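Local coordinates for protein formate dehydrogenase (Staphylococcus aureus, PDB 6TTB) that catalyses the NAD-dependent oxidation of formate to carbon dioxide, passing a hydride to the nicotinamide of the bound cofactor, at residues E149-D154 against Y270-A275. Numbering follows the deposited sequence.
With NAD (nicotinamide-adenine-dinucleotide), chain C.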
loop_
_atom_site.group_PDB
_atom_site.type_symbol
_atom_site.label_atom_id
_atom_site.label_comp_id
_atom_site.label_asym_id
_atom_site.label_seq_id
_atom_site.Cartn_x
_atom_site.Cartn_y
_atom_site.Cartn_z
ATOM N N GLU A 149 -8.658 -2.531 -5.378
ATOM C CA GLU A 149 -7.200 -2.476 -5.419
ATOM C C GLU A 149 -6.744 -1.308 -4.536
ATOM O O GLU A 149 -5.846 -1.426 -3.696
ATOM C CB GLU A 149 -6.693 -2.242 -6.832
ATOM C CG GLU A 149 -7.019 -3.313 -7.829
ATOM C CD GLU A 149 -6.446 -3.089 -9.248
ATOM O OE1 GLU A 149 -5.805 -2.064 -9.460
ATOM O OE2 GLU A 149 -6.600 -3.999 -10.139
ATOM N N HIS A 150 -7.345 -0.143 -4.732
ATOM C CA HIS A 150 -6.853 0.995 -3.977
ATOM C C HIS A 150 -6.961 0.704 -2.483
ATOM O O HIS A 150 -6.135 1.142 -1.695
ATOM C CB HIS A 150 -7.668 2.192 -4.301
ATOM C CG HIS A 150 -6.897 3.431 -4.169
ATOM N ND1 HIS A 150 -6.148 3.957 -5.231
ATOM C CD2 HIS A 150 -6.758 4.281 -3.126
ATOM C CE1 HIS A 150 -5.608 5.101 -4.840
ATOM N NE2 HIS A 150 -5.980 5.323 -3.552
ATOM N N ALA A 151 -8.019 -0.019 -2.075
ATOM C CA ALA A 151 -8.181 -0.192 -0.630
ATOM C C ALA A 151 -7.142 -1.155 -0.058
ATOM O O ALA A 151 -6.657 -0.947 1.042
ATOM C CB ALA A 151 -9.614 -0.560 -0.223
ATOM N N VAL A 152 -6.856 -2.253 -0.770
ATOM C CA VAL A 152 -5.929 -3.221 -0.203
ATOM C C VAL A 152 -4.555 -2.593 -0.201
ATOM O O VAL A 152 -3.815 -2.725 0.786
ATOM C CB VAL A 152 -5.999 -4.630 -0.847
ATOM C CG1 VAL A 152 -7.407 -5.184 -0.818
ATOM C CG2 VAL A 152 -5.582 -4.593 -2.222
ATOM N N MET A 153 -4.314 -1.720 -1.184
ATOM C CA MET A 153 -3.042 -0.994 -1.226
ATOM C C MET A 153 -2.915 -0.133 0.027
ATOM O O MET A 153 -1.895 -0.192 0.751
ATOM C CB MET A 153 -2.985 -0.100 -2.437
ATOM C CG MET A 153 -1.808 0.775 -2.503
ATOM S SD MET A 153 -1.959 1.865 -3.955
ATOM C CE MET A 153 -3.078 3.133 -3.324
ATOM N N ASP A 154 -3.996 0.584 0.324
ATOM C CA ASP A 154 -4.079 1.367 1.543
ATOM C C ASP A 154 -3.827 0.507 2.776
ATOM O O ASP A 154 -3.090 0.962 3.666
ATOM C CB ASP A 154 -5.397 2.127 1.646
ATOM C CG ASP A 154 -5.611 3.251 0.629
ATOM O OD1 ASP A 154 -4.698 3.666 0.013
ATOM O OD2 ASP A 154 -6.692 3.734 0.566
ATOM N N TYR A 270 -6.326 0.662 12.316
ATOM C CA TYR A 270 -6.224 1.487 11.111
ATOM C C TYR A 270 -7.585 1.535 10.421
ATOM O O TYR A 270 -8.353 0.585 10.502
ATOM C CB TYR A 270 -5.220 0.894 10.104
ATOM C CG TYR A 270 -3.841 0.660 10.627
ATOM C CD1 TYR A 270 -3.538 -0.423 11.465
ATOM C CD2 TYR A 270 -2.808 1.499 10.250
ATOM C CE1 TYR A 270 -2.248 -0.651 11.921
ATOM C CE2 TYR A 270 -1.510 1.275 10.690
ATOM C CZ TYR A 270 -1.231 0.207 11.541
ATOM O OH TYR A 270 0.065 0.052 11.968
ATOM N N LEU A 271 -7.776 2.579 9.591
ATOM C CA LEU A 271 -9.053 2.827 8.970
ATOM C C LEU A 271 -8.804 3.214 7.548
ATOM O O LEU A 271 -8.008 4.137 7.300
ATOM C CB LEU A 271 -9.773 3.999 9.694
ATOM C CG LEU A 271 -11.222 4.286 9.250
ATOM C CD1 LEU A 271 -12.113 3.048 9.323
ATOM C CD2 LEU A 271 -11.802 5.367 10.034
ATOM N N VAL A 272 -9.584 2.581 6.643
ATOM C CA VAL A 272 -9.444 2.861 5.234
ATOM C C VAL A 272 -10.822 3.093 4.695
ATOM O O VAL A 272 -11.733 2.318 4.936
ATOM C CB VAL A 272 -8.722 1.755 4.456
ATOM C CG1 VAL A 272 -8.981 1.838 2.960
ATOM C CG2 VAL A 272 -7.260 1.853 4.682
ATOM N N ASN A 273 -10.947 4.203 3.991
ATOM C CA ASN A 273 -12.219 4.622 3.508
ATOM C C ASN A 273 -12.024 5.190 2.113
ATOM O O ASN A 273 -11.570 6.315 1.958
ATOM C CB ASN A 273 -12.857 5.608 4.439
ATOM C CG ASN A 273 -14.069 6.248 3.810
ATOM O OD1 ASN A 273 -14.664 5.667 2.877
ATOM N ND2 ASN A 273 -14.466 7.437 4.328
ATOM N N THR A 274 -12.356 4.365 1.132
ATOM C CA THR A 274 -12.454 4.756 -0.223
ATOM C C THR A 274 -13.930 4.689 -0.692
ATOM O O THR A 274 -14.201 4.411 -1.899
ATOM C CB THR A 274 -11.775 3.669 -1.016
ATOM O OG1 THR A 274 -12.352 2.422 -0.552
ATOM C CG2 THR A 274 -10.277 3.737 -0.861
ATOM N N ALA A 275 -14.885 4.812 0.267
ATOM C CA ALA A 275 -16.302 4.820 -0.078
ATOM C C ALA A 275 -16.769 6.272 -0.216
ATOM O O ALA A 275 -16.716 6.805 -1.318
ATOM C CB ALA A 275 -17.124 3.981 0.849
HETATM P PA NAD C . -22.659 -2.022 -3.159
HETATM O O1A NAD C . -24.081 -1.576 -3.191
HETATM O O2A NAD C . -22.194 -3.261 -3.900
HETATM O O5B NAD C . -22.115 -2.042 -1.642
HETATM C C5B NAD C . -22.844 -1.410 -0.569
HETATM C C4B NAD C . -23.299 -2.488 0.382
HETATM O O4B NAD C . -23.271 -1.929 1.709
HETATM C C3B NAD C . -24.730 -3.027 0.141
HETATM O O3B NAD C . -24.818 -4.347 -0.395
HETATM C C2B NAD C . -25.434 -2.930 1.501
HETATM O O2B NAD C . -25.992 -4.155 1.928
HETATM C C1B NAD C . -24.365 -2.387 2.460
HETATM N N9A NAD C . -24.868 -1.319 3.331
HETATM C C8A NAD C . -26.062 -0.624 3.186
HETATM N N7A NAD C . -26.337 0.160 4.202
HETATM C C5A NAD C . -25.323 -0.094 5.125
HETATM C C6A NAD C . -25.069 0.378 6.446
HETATM N N6A NAD C . -25.873 1.175 7.126
HETATM N N1A NAD C . -24.006 -0.153 7.102
HETATM C C2A NAD C . -23.206 -1.004 6.440
HETATM N N3A NAD C . -23.318 -1.482 5.198
HETATM C C4A NAD C . -24.405 -0.998 4.586
HETATM O O3 NAD C . -21.796 -0.834 -3.677
HETATM P PN NAD C . -20.291 -0.982 -4.066
HETATM O O1N NAD C . -20.258 -1.098 -5.567
HETATM O O2N NAD C . -19.665 -2.067 -3.238
HETATM O O5D NAD C . -19.736 0.465 -3.594
HETATM C C5D NAD C . -19.158 0.606 -2.260
HETATM C C4D NAD C . -19.039 2.065 -1.989
HETATM O O4D NAD C . -17.804 2.528 -2.586
HETATM C C3D NAD C . -20.196 2.883 -2.612
HETATM O O3D NAD C . -21.057 3.446 -1.635
HETATM C C2D NAD C . -19.503 3.914 -3.507
HETATM O O2D NAD C . -19.903 5.265 -3.321
HETATM C C1D NAD C . -18.022 3.776 -3.206
HETATM N N1N NAD C . -17.267 3.840 -4.468
HETATM C C2N NAD C . -16.222 4.803 -4.613
HETATM C C3N NAD C . -15.480 4.882 -5.813
HETATM C C7N NAD C . -14.184 5.692 -5.871
HETATM O O7N NAD C . -13.813 6.135 -6.957
HETATM N N7N NAD C . -13.473 5.875 -4.741
HETATM C C4N NAD C . -15.967 4.138 -6.951
HETATM C C5N NAD C . -17.024 3.216 -6.796
HETATM C C6N NAD C . -17.678 3.105 -5.553
#
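Val272, on strand 269-273 of the parallel Rossmann sheet, presses both methyls against helix 144-160. Its CG2 meets the CB of Asp154 at 3.6 Å, and CG1 touches both that residue and Ala151, 4.0 Å from the Ala151 CB. With CG1 anti to the backbone N (chi1 161°), both branches reach the Asp154 CB, and CG1 alone extends to Ala151. Leu158, one turn further along the same helix, also touches Val272, and Thr244 of the neighbouring strand lies beside both Val272 and Ala151.

Asn273 turns its side chain away from the helix and shapes the turn that follows. OD1 accepts the backbone N of Ala275 at 2.8 Å, closing an Asx turn, with the donor tilted 26° from the carbonyl plane; ND2 is bonded to the carbonyl O of Arg276.

Thr274 comes back to the helix. Its CG2 approaches the His150 ring obliquely, 4.2 Å from CD2, and sits 3.9 Å from OD2 of Asp154, while OG1 faces the Ala151 CB. The S-methyl (CE) of Met153 lies over the centre of one face of the His150 imidazole, and ND1 of that ring is hydrogen-bonded to NE of Arg160 of the second subunit. The backbone of Thr274 serves the cofactor: its carbonyl O receives the carboxamide N7N of NAD in a nearly straight bond, 3.3 Å at 171°.

Ala275 follows, its CB packed against the ribose next to the nicotinamide. Across helix and strand the meeting is van der Waals packing, mostly methyl groups against CB atoms and the Asp154 carboxylate. Nondirectional packing thus backs the loop residue whose carbonyl meets the carboxamide, while directional bonds, at the Asx turn and at that carbonyl, probably help set the carboxamide's position.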